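Local coordinates for protein extracellular ligand-binding receptor (Desulfohalobium retbaense DSM 5692, PDB 5ERE) that probably acts as an extracellular sensor, binding 2-oxo-4-methylpentanoic acid in a periplasmic-binding-protein module and cytosine in a tandem PAS sensor region, at residues G388-V393 and S399-E404; A351-T356 and S365-T370; V442-Q445 and F449-S452; D342-V347 and G549-N554. One frame throughout, in Å; residues are numbered along the deposited sequence.

Contacts 1, 2 and 3 lie within the cytosine-binding sensor domain and are partly buried, whereas contact 4 is a surface contact that joins this domain to the sheet following it. Contacts 1 and 3 reach the same antiparallel sheet and combine backbone hydrogen bonds with apolar side chains; contact 1 lies closest to the bound cytosine. Contact 2 packs two helices with no hydrogen bond between its segments, and it touches both contact 1 and contact 3. Contacts 2 and 4 share helix 324-357, but contact 4 is built round a histidine-carboxylate bond, with one leucine packed beside it. Its two segments, 202 residues apart, enclose the other three contacts along the chain.

Contact 1. Residues G388-V393 and S399-E404; sequences GTIVNV and SSVIGE
Ile-390 meets the turn at 401-404 through two backbone bonds: its N donates to Glu-404 O at 3.0 Å, and its O accepts from Gly-403 N at 2.7 Å. Val-401 to Glu-404 form a type II turn, and Gly-403 fits its third position because a side chain at these backbone angles would jam against the preceding carbonyl. Beside these bonds, Ile-390 and Val-401 cross obliquely, CG2 to CG2 at 4.2 Å, and Val-401 CG2 also reaches CB of Val-393. From the second position of the turn, Ile-402 reaches along the strand toward Asn-392 and Val-393. Its CG1 is anti to the carbonyl carbon (chi1 -72°), and the chain runs on extended, which brings CD1 to 3.9 Å from CG1 of Val-393 and lays CG1 of Ile-402 against CA of Asn-392. An alanine here would lose CG1, CG2 and CD1, and is likely to open a gap beside Val-393 and Asn-392. At the other end, Thr-389 CG2 sits 3.5 Å from Gly-403 O, while its OG1 bonds to Thr-387. Backbone bonds thus fix the loop, and branched apolar chains pack between loop and strand; since Ile-390 also approaches the bound cytosine, the contact probably helps shape one wall of that pocket.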
loop_
_atom_site.group_PDB
_atom_site.type_symbol
_atom_site.label_atom_id
_atom_site.label_comp_id
_atom_site.label_asym_id
_atom_site.label_seq_id
_atom_site.Cartn_x
_atom_site.Cartn_y
_atom_site.Cartn_z
ATOM N N GLY A 388 9.276 34.988 26.982
ATOM C CA GLY A 388 8.379 33.907 26.625
ATOM C C GLY A 388 7.153 34.434 25.892
ATOM O O GLY A 388 6.112 33.781 25.850
ATOM N N THR A 389 7.289 35.615 25.295
ATOM C CA THR A 389 6.201 36.216 24.511
ATOM C C THR A 389 6.470 36.080 23.007
ATOM O O THR A 389 7.553 36.402 22.534
ATOM C CB THR A 389 6.009 37.703 24.854
ATOM O OG1 THR A 389 5.830 37.860 26.265
ATOM C CG2 THR A 389 4.771 38.271 24.122
ATOM N N ILE A 390 5.491 35.583 22.264
ATOM C CA ILE A 390 5.595 35.528 20.819
ATOM C C ILE A 390 5.606 36.949 20.271
ATOM O O ILE A 390 4.691 37.721 20.553
ATOM C CB ILE A 390 4.441 34.735 20.191
ATOM C CG1 ILE A 390 4.468 33.285 20.703
ATOM C CG2 ILE A 390 4.567 34.759 18.682
ATOM C CD1 ILE A 390 3.334 32.422 20.201
ATOM N N VAL A 391 6.644 37.275 19.495
ATOM C CA VAL A 391 6.861 38.630 19.005
ATOM C C VAL A 391 6.870 38.714 17.483
ATOM O O VAL A 391 6.934 39.797 16.941
ATOM C CB VAL A 391 8.194 39.221 19.541
ATOM C CG1 VAL A 391 8.167 39.296 21.066
ATOM C CG2 VAL A 391 9.407 38.420 19.054
ATOM N N ASN A 392 6.815 37.577 16.796
ATOM C CA ASN A 392 6.727 37.592 15.347
ATOM C C ASN A 392 6.267 36.212 14.861
ATOM O O ASN A 392 6.399 35.229 15.584
ATOM C CB ASN A 392 8.077 38.019 14.730
ATOM C CG ASN A 392 7.937 38.570 13.304
ATOM O OD1 ASN A 392 6.844 38.636 12.766
ATOM N ND2 ASN A 392 9.061 38.980 12.700
ATOM N N VAL A 393 5.682 36.154 13.665
ATOM C CA VAL A 393 5.159 34.910 13.105
ATOM C C VAL A 393 5.082 34.971 11.588
ATOM O O VAL A 393 4.779 36.013 11.028
ATOM C CB VAL A 393 3.746 34.591 13.648
ATOM C CG1 VAL A 393 2.739 35.699 13.275
ATOM C CG2 VAL A 393 3.252 33.222 13.142
ATOM N N SER A 399 -1.077 36.350 12.649
ATOM C CA SER A 399 -0.630 37.518 13.411
ATOM C C SER A 399 -1.280 37.705 14.759
ATOM O O SER A 399 -0.721 38.354 15.640
ATOM C CB SER A 399 -0.872 38.797 12.564
ATOM O OG SER A 399 0.170 38.927 11.616
ATOM N N SER A 400 -2.465 37.151 14.933
ATOM C CA SER A 400 -3.140 37.231 16.218
ATOM C C SER A 400 -2.363 36.546 17.364
ATOM O O SER A 400 -2.535 36.898 18.524
ATOM C CB SER A 400 -4.528 36.632 16.091
ATOM O OG SER A 400 -4.463 35.254 15.831
ATOM N N VAL A 401 -1.491 35.594 17.053
ATOM C CA VAL A 401 -0.744 34.938 18.132
ATOM C C VAL A 401 0.347 35.874 18.658
ATOM O O VAL A 401 0.883 35.644 19.721
ATOM C CB VAL A 401 -0.136 33.582 17.676
ATOM C CG1 VAL A 401 -1.222 32.732 17.051
ATOM C CG2 VAL A 401 1.019 33.785 16.691
ATOM N N ILE A 402 0.660 36.949 17.942
ATOM C CA ILE A 402 1.693 37.861 18.438
ATOM C C ILE A 402 1.211 38.483 19.734
ATOM O O ILE A 402 0.051 38.850 19.864
ATOM C CB ILE A 402 2.056 38.949 17.422
ATOM C CG1 ILE A 402 2.859 38.338 16.260
ATOM C CG2 ILE A 402 2.866 40.051 18.089
ATOM C CD1 ILE A 402 2.961 39.223 15.033
ATOM N N GLY A 403 2.108 38.533 20.712
ATOM C CA GLY A 403 1.767 38.998 22.044
ATOM C C GLY A 403 1.344 37.901 23.004
ATOM O O GLY A 403 1.231 38.125 24.209
ATOM N N GLU A 404 1.080 36.710 22.493
ATOM C CA GLU A 404 0.712 35.611 23.371
ATOM C C GLU A 404 1.863 35.186 24.306
ATOM O O GLU A 404 3.005 35.009 23.873
ATOM C CB GLU A 404 0.227 34.425 22.540
ATOM C CG GLU A 404 -1.192 34.602 21.986
ATOM C CD GLU A 404 -2.276 34.182 22.967
ATOM O OE1 GLU A 404 -1.944 33.794 24.110
ATOM O OE2 GLU A 404 -3.462 34.235 22.593
#

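Contact 2. Residues A351-T356 and S365-T370; sequences AEQLST and SAILET
Ile-367 packs against Gln-353 and Leu-354 in a helix-helix contact of the PAS-like (Cache) sensor domain. The long helix 324-357 and the shorter helix 362-374 follow each other in the chain, joined by a brief loop, and both lie against the domain's antiparallel sheet. Leu-354 and Leu-368, one from each helix, touch Thr-383 and Val-453 of that sheet, so the two helices rest on the same part of the sheet. No hydrogen bond joins the segments, and the contact is small, burying 203 Å² in all. The nearest CA atoms, those of Leu-354 and Ile-367, are 7.3 Å apart.

The beta-branched Ile-367 suits its place because both branches reach Leu-354, while the CG1-CD1 arm also lies along Gln-353. With CG1 anti to the carbonyl carbon (chi1 -69°), CG2 falls anti to the backbone N and meets CG of Leu-354 at 3.9 Å. The other branch extends through CG1 to CD1, which comes equally near CD2 of the same leucine. Ile-367 runs alongside Leu-354 and Gln-353, pointing the other way, so they touch along their lengths. Leu-354 is buried, as an apolar chain facing the sheet should be, whereas Gln-353 lies on the exposed edge, where an amide can meet water while its aliphatic part packs. Helix 362-374 is also tied to the sheet, for Ser-365 OG bonds to Asn-392 ND2. At the exposed edge, Gln-353 lays its CB 3.7 Å from Ile-367 CD1 and its OE1 3.6 Å from Ile-367 CG1.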
loop_
_atom_site.group_PDB
_atom_site.type_symbol
_atom_site.label_atom_id
_atom_site.label_comp_id
_atom_site.label_asym_id
_atom_site.label_seq_id
_atom_site.Cartn_x
_atom_site.Cartn_y
_atom_site.Cartn_z
ATOM N N ALA A 351 18.174 30.351 13.580
ATOM C CA ALA A 351 18.585 31.006 14.807
ATOM C C ALA A 351 19.898 31.733 14.581
ATOM O O ALA A 351 20.116 32.804 15.124
ATOM C CB ALA A 351 18.712 30.000 15.940
ATOM N N GLU A 352 20.761 31.146 13.769
ATOM C CA GLU A 352 22.060 31.739 13.480
ATOM C C GLU A 352 21.821 33.077 12.820
ATOM O O GLU A 352 22.411 34.072 13.207
ATOM C CB GLU A 352 22.909 30.824 12.594
ATOM N N GLN A 353 20.894 33.103 11.870
ATOM C CA GLN A 353 20.567 34.325 11.140
ATOM C C GLN A 353 19.903 35.390 12.027
ATOM O O GLN A 353 20.165 36.581 11.881
ATOM C CB GLN A 353 19.647 34.008 9.966
ATOM C CG GLN A 353 20.261 33.171 8.874
ATOM C CD GLN A 353 19.202 32.650 7.908
ATOM O OE1 GLN A 353 18.402 33.417 7.377
ATOM N NE2 GLN A 353 19.170 31.333 7.708
ATOM N N LEU A 354 19.061 34.976 12.968
ATOM C CA LEU A 354 18.322 35.955 13.757
ATOM C C LEU A 354 19.231 36.681 14.747
ATOM O O LEU A 354 18.833 37.676 15.372
ATOM C CB LEU A 354 17.166 35.292 14.479
ATOM C CG LEU A 354 15.996 34.888 13.583
ATOM C CD1 LEU A 354 15.227 33.752 14.268
ATOM C CD2 LEU A 354 15.090 36.100 13.289
ATOM N N SER A 355 20.465 36.193 14.860
ATOM C CA SER A 355 21.453 36.778 15.756
ATOM C C SER A 355 21.743 38.261 15.475
ATOM O O SER A 355 21.904 39.047 16.412
ATOM C CB SER A 355 22.754 35.978 15.678
ATOM O OG SER A 355 23.733 36.541 16.535
ATOM N N THR A 356 21.800 38.625 14.191
ATOM C CA THR A 356 22.091 39.992 13.754
ATOM C C THR A 356 20.836 40.863 13.571
ATOM O O THR A 356 20.886 42.081 13.740
ATOM C CB THR A 356 22.855 39.980 12.409
ATOM O OG1 THR A 356 22.060 39.331 11.416
ATOM C CG2 THR A 356 24.171 39.234 12.517
ATOM N N SER A 365 11.143 38.857 10.038
ATOM C CA SER A 365 10.020 38.293 9.313
ATOM C C SER A 365 10.434 37.515 8.078
ATOM O O SER A 365 9.821 36.494 7.770
ATOM C CB SER A 365 9.051 39.404 8.919
ATOM O OG SER A 365 8.334 39.838 10.065
ATOM N N ALA A 366 11.470 37.992 7.379
ATOM C CA ALA A 366 11.962 37.350 6.161
ATOM C C ALA A 366 12.611 35.996 6.439
ATOM O O ALA A 366 12.503 35.050 5.653
ATOM C CB ALA A 366 12.985 38.278 5.451
ATOM N N ILE A 367 13.344 35.936 7.540
ATOM C CA ILE A 367 13.920 34.685 8.011
ATOM C C ILE A 367 12.766 33.717 8.286
ATOM O O ILE A 367 12.775 32.576 7.811
ATOM C CB ILE A 367 14.806 34.952 9.231
ATOM C CG1 ILE A 367 16.047 35.737 8.748
ATOM C CG2 ILE A 367 15.211 33.664 9.937
ATOM C CD1 ILE A 367 16.862 36.409 9.852
ATOM N N LEU A 368 11.740 34.203 8.970
ATOM C CA LEU A 368 10.577 33.383 9.308
ATOM C C LEU A 368 9.835 32.899 8.071
ATOM O O LEU A 368 9.473 31.726 7.983
ATOM C CB LEU A 368 9.619 34.152 10.233
ATOM C CG LEU A 368 10.041 34.290 11.718
ATOM C CD1 LEU A 368 8.975 35.023 12.503
ATOM C CD2 LEU A 368 10.355 32.930 12.395
ATOM N N GLU A 369 9.637 33.787 7.091
ATOM C CA GLU A 369 8.910 33.421 5.900
ATOM C C GLU A 369 9.598 32.327 5.133
ATOM O O GLU A 369 8.951 31.473 4.543
ATOM C CB GLU A 369 8.741 34.656 4.995
ATOM C CG GLU A 369 7.794 35.657 5.580
ATOM C CD GLU A 369 6.378 35.270 5.371
ATOM O OE1 GLU A 369 6.176 34.256 4.685
ATOM O OE2 GLU A 369 5.461 35.999 5.824
ATOM N N THR A 370 10.914 32.414 5.064
ATOM C CA THR A 370 11.736 31.396 4.397
ATOM C C THR A 370 11.710 30.057 5.216
ATOM O O THR A 370 11.497 28.983 4.673
ATOM C CB THR A 370 13.181 31.906 4.240
ATOM O OG1 THR A 370 13.195 33.046 3.368
ATOM C CG2 THR A 370 14.126 30.841 3.684
#

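Contact 3. Residues V442-Q445 and F449-S452; sequences VFDQ and FIGS
Val-442 and Ile-450 stand close to the turn of a beta hairpin, made by strands 434-443 and 449-457, in the antiparallel sheet of the PAS-like sensor domain. Val-442 bonds to two successive residues of the partner strand: its N donates to Gly-451 O at 2.8 Å, and its O accepts from Ile-450 N at 2.9 Å. The second bond is nearly straight at the hydrogen (173°). Ile-450 places CG1 between its own backbone N and carbonyl carbon (chi1 65°), and this brings CG1 of Ile-450 to 3.3 Å from Val-442 O. Ile-450 CD1 lies 3.6 Å from Val-442 CG1, a close meeting of two branched apolar chains.

Phe-443 and Phe-449 form a non-hydrogen-bonded pair. CE2 of Phe-443 lies at the edge of the Phe-449 ring, 4.0 Å from its CD1. One face of that ring looks onto its own strand, with Gly-451 N 3.6 Å above the plane and over the centre. Glycine suits position 451 because its backbone angles would drive a side chain into the preceding carbonyl. Asp-444 suits the turn: OD1 accepts from Gly-448 N, while OD2 passes CG2 of Ile-450.

The two faces of the hairpin have different neighbours. Val-442 packs on Ala-351 and Leu-354 of helix 324-357, whose Ser-355 OG bonds to Phe-443 O. On the other face Phe-449 stacks with His-419 and rests on Leu-415 of helix 410-418, and Ser-452 OG bonds to Glu-439 of the cytosine pocket.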
loop_
_atom_site.group_PDB
_atom_site.type_symbol
_atom_site.label_atom_id
_atom_site.label_comp_id
_atom_site.label_asym_id
_atom_site.label_seq_id
_atom_site.Cartn_x
_atom_site.Cartn_y
_atom_site.Cartn_z
ATOM N N VAL A 442 18.218 31.703 20.475
ATOM C CA VAL A 442 18.891 32.725 19.695
ATOM C C VAL A 442 19.768 33.604 20.561
ATOM O O VAL A 442 19.334 34.093 21.593
ATOM C CB VAL A 442 17.886 33.630 18.959
ATOM C CG1 VAL A 442 18.630 34.694 18.148
ATOM C CG2 VAL A 442 16.954 32.799 18.082
ATOM N N PHE A 443 20.987 33.864 20.083
ATOM C CA PHE A 443 21.933 34.713 20.803
ATOM C C PHE A 443 22.390 35.871 19.916
ATOM O O PHE A 443 22.639 35.677 18.720
ATOM C CB PHE A 443 23.152 33.900 21.277
ATOM C CG PHE A 443 22.791 32.643 22.024
ATOM C CD1 PHE A 443 22.520 31.474 21.340
ATOM C CD2 PHE A 443 22.705 32.643 23.400
ATOM C CE1 PHE A 443 22.165 30.329 22.027
ATOM C CE2 PHE A 443 22.367 31.514 24.081
ATOM C CZ PHE A 443 22.097 30.352 23.394
ATOM N N ASP A 444 22.517 37.066 20.492
ATOM C CA ASP A 444 22.974 38.233 19.712
ATOM C C ASP A 444 24.464 38.114 19.373
ATOM O O ASP A 444 25.112 37.102 19.686
ATOM C CB ASP A 444 22.697 39.544 20.463
ATOM C CG ASP A 444 23.424 39.641 21.813
ATOM O OD1 ASP A 444 24.534 39.083 21.989
ATOM O OD2 ASP A 444 22.875 40.300 22.714
ATOM N N GLN A 445 25.002 39.156 18.752
ATOM C CA GLN A 445 26.387 39.164 18.283
ATOM C C GLN A 445 27.396 38.979 19.433
ATOM O O GLN A 445 28.472 38.407 19.240
ATOM C CB GLN A 445 26.663 40.469 17.522
ATOM N N PHE A 449 21.650 35.874 25.284
ATOM C CA PHE A 449 20.395 35.201 24.959
ATOM C C PHE A 449 19.284 36.207 24.731
ATOM O O PHE A 449 19.039 37.060 25.577
ATOM C CB PHE A 449 20.015 34.240 26.095
ATOM C CG PHE A 449 18.686 33.552 25.910
ATOM C CD1 PHE A 449 18.557 32.491 25.034
ATOM C CD2 PHE A 449 17.579 33.946 26.635
ATOM C CE1 PHE A 449 17.346 31.854 24.867
ATOM C CE2 PHE A 449 16.369 33.306 26.481
ATOM C CZ PHE A 449 16.251 32.257 25.593
ATOM N N ILE A 450 18.596 36.096 23.600
ATOM C CA ILE A 450 17.529 37.047 23.287
ATOM C C ILE A 450 16.171 36.372 23.033
ATOM O O ILE A 450 15.190 37.048 22.803
ATOM C CB ILE A 450 17.928 37.909 22.090
ATOM C CG1 ILE A 450 18.071 37.093 20.805
ATOM C CG2 ILE A 450 19.254 38.607 22.392
ATOM C CD1 ILE A 450 18.310 37.971 19.561
ATOM N N GLY A 451 16.117 35.044 23.107
ATOM C CA GLY A 451 14.864 34.333 22.921
ATOM C C GLY A 451 15.032 33.124 22.042
ATOM O O GLY A 451 16.082 32.471 22.052
ATOM N N SER A 452 14.019 32.828 21.241
ATOM C CA SER A 452 14.026 31.564 20.519
ATOM C C SER A 452 13.238 31.646 19.234
ATOM O O SER A 452 12.381 32.509 19.072
ATOM C CB SER A 452 13.457 30.441 21.399
ATOM O OG SER A 452 12.121 30.749 21.800
#

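Contact 4. Residues D342-V347 and G549-N554; sequences DMDRSV and GLHGTN
Asp-344 OD1 accepts a hydrogen bond from His-551 NE2 at 2.7 Å, with an angle of 161° at the hydrogen. The oxygen lies in the plane of the imidazole, at its edge, as a ring N-H prefers. On the aspartate side the approach is less regular, for NE2 stands above the carboxylate plane and the two flat groups are turned 59° apart. Asp-344 holds its CG anti to the backbone N (chi1 -165°), which carries the carboxylate off the helix toward the turn. Beside this bond, CD1 of Leu-550 packs on CB of Asp-344 at 3.8 Å.

The same OD1 also accepts from NE2 of His-440 on strand 434-443, so one oxygen joins two histidines, and its negative charge would probably favour their protonated forms. An asparagine in its place would keep an oxygen but lose the charge, and would probably hold the two imidazoles more weakly. His-551 is presented by a type I' turn from Leu-550 to Thr-553, closed by Thr-553 N to Leu-550 O at 2.9 Å and by Leu-550 N to Thr-553 O at 3.1 Å. The turn needs left-handed backbone angles at His-551 and Gly-552, which glycine adopts readily. Further out, Thr-553 OG1 bonds to Leu-423 O, and Leu-438 touches both Asp-344 and His-551.

The contact thus ties helix 324-357 of the cytosine-binding domain to the hairpin of strands 541-550 and 553-561 in the next sheet, consistent with a tandem PAS (double Cache) sensor in which a long helix at the start of the sensor region runs beside the modules.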
loop_
_atom_site.group_PDB
_atom_site.type_symbol
_atom_site.label_atom_id
_atom_site.label_comp_id
_atom_site.label_asym_id
_atom_site.label_seq_id
_atom_site.Cartn_x
_atom_site.Cartn_y
_atom_site.Cartn_z
ATOM N N ASP A 342 15.694 17.394 9.426
ATOM C CA ASP A 342 15.591 18.485 8.469
ATOM C C ASP A 342 15.082 19.721 9.159
ATOM O O ASP A 342 15.642 20.815 9.009
ATOM C CB ASP A 342 14.667 18.133 7.296
ATOM C CG ASP A 342 15.283 17.132 6.342
ATOM O OD1 ASP A 342 16.523 17.094 6.243
ATOM O OD2 ASP A 342 14.537 16.380 5.687
HETATM N N MSE A 343 14.023 19.554 9.933
HETATM C CA MSE A 343 13.490 20.668 10.689
HETATM C C MSE A 343 14.502 21.247 11.627
HETATM O O MSE A 343 14.714 22.459 11.669
HETATM C CB MSE A 343 12.266 20.255 11.522
HETATM C CG MSE A 343 10.987 20.146 10.777
HETATM SE SE MSE A 343 9.628 19.293 11.965
HETATM C CE MSE A 343 10.006 20.284 13.361
ATOM N N ASP A 344 15.134 20.374 12.414
ATOM C CA ASP A 344 16.154 20.820 13.357
ATOM C C ASP A 344 17.271 21.651 12.682
ATOM O O ASP A 344 17.658 22.729 13.163
ATOM C CB ASP A 344 16.751 19.594 14.057
ATOM C CG ASP A 344 17.525 19.952 15.281
ATOM O OD1 ASP A 344 17.001 20.718 16.119
ATOM O OD2 ASP A 344 18.662 19.457 15.399
ATOM N N ARG A 345 17.793 21.157 11.570
ATOM C CA ARG A 345 18.794 21.925 10.818
ATOM C C ARG A 345 18.283 23.286 10.326
ATOM O O ARG A 345 19.009 24.303 10.354
ATOM C CB ARG A 345 19.265 21.135 9.613
ATOM C CG ARG A 345 20.493 20.317 9.851
ATOM C CD ARG A 345 21.033 19.828 8.520
ATOM N NE ARG A 345 20.375 18.596 8.092
ATOM C CZ ARG A 345 19.382 18.515 7.206
ATOM N NH1 ARG A 345 18.893 19.602 6.602
ATOM N NH2 ARG A 345 18.874 17.320 6.916
ATOM N N SER A 346 17.053 23.315 9.839
ATOM C CA SER A 346 16.520 24.570 9.283
ATOM C C SER A 346 16.319 25.581 10.398
ATOM O O SER A 346 16.570 26.755 10.232
ATOM C CB SER A 346 15.206 24.345 8.539
ATOM O OG SER A 346 14.154 24.026 9.462
ATOM N N VAL A 347 15.840 25.124 11.546
ATOM C CA VAL A 347 15.608 26.017 12.678
ATOM C C VAL A 347 16.928 26.469 13.289
ATOM O O VAL A 347 17.043 27.601 13.737
ATOM C CB VAL A 347 14.714 25.324 13.783
ATOM C CG1 VAL A 347 14.532 26.209 14.967
ATOM C CG2 VAL A 347 13.358 25.001 13.210
ATOM N N GLY A 549 12.659 10.940 17.979
ATOM C CA GLY A 549 12.637 12.216 18.671
ATOM C C GLY A 549 13.885 13.057 18.514
ATOM O O GLY A 549 14.777 12.717 17.740
ATOM N N LEU A 550 13.933 14.154 19.260
ATOM C CA LEU A 550 15.078 15.049 19.291
ATOM C C LEU A 550 15.267 15.659 20.673
ATOM O O LEU A 550 14.295 15.858 21.412
ATOM C CB LEU A 550 14.921 16.202 18.275
ATOM C CG LEU A 550 14.850 15.976 16.767
ATOM C CD1 LEU A 550 14.440 17.274 16.048
ATOM C CD2 LEU A 550 16.211 15.485 16.242
ATOM N N HIS A 551 16.523 15.956 21.005
ATOM C CA HIS A 551 16.858 16.812 22.141
ATOM C C HIS A 551 16.270 16.288 23.454
ATOM O O HIS A 551 15.903 17.085 24.329
ATOM C CB HIS A 551 16.365 18.242 21.906
ATOM C CG HIS A 551 16.845 18.850 20.626
ATOM N ND1 HIS A 551 18.187 18.939 20.305
ATOM C CD2 HIS A 551 16.171 19.408 19.592
ATOM C CE1 HIS A 551 18.315 19.523 19.126
ATOM N NE2 HIS A 551 17.108 19.820 18.671
ATOM N N GLY A 552 16.193 14.959 23.576
ATOM C CA GLY A 552 15.732 14.321 24.799
ATOM C C GLY A 552 14.234 14.115 24.892
ATOM O O GLY A 552 13.740 13.597 25.896
ATOM N N THR A 553 13.511 14.512 23.844
ATOM C CA THR A 553 12.056 14.287 23.764
ATOM C C THR A 553 11.833 13.187 22.748
ATOM O O THR A 553 12.043 13.350 21.552
ATOM C CB THR A 553 11.288 15.546 23.375
ATOM O OG1 THR A 553 11.532 16.546 24.360
ATOM C CG2 THR A 553 9.739 15.281 23.250
ATOM N N ASN A 554 11.496 12.026 23.257
ATOM C CA ASN A 554 11.288 10.866 22.425
ATOM C C ASN A 554 9.846 10.365 22.491
ATOM O O ASN A 554 9.206 10.435 23.537
ATOM C CB ASN A 554 12.272 9.765 22.835
ATOM C CG ASN A 554 13.719 10.233 22.754
ATOM O OD1 ASN A 554 14.222 10.564 21.679
ATOM N ND2 ASN A 554 14.380 10.294 23.892
#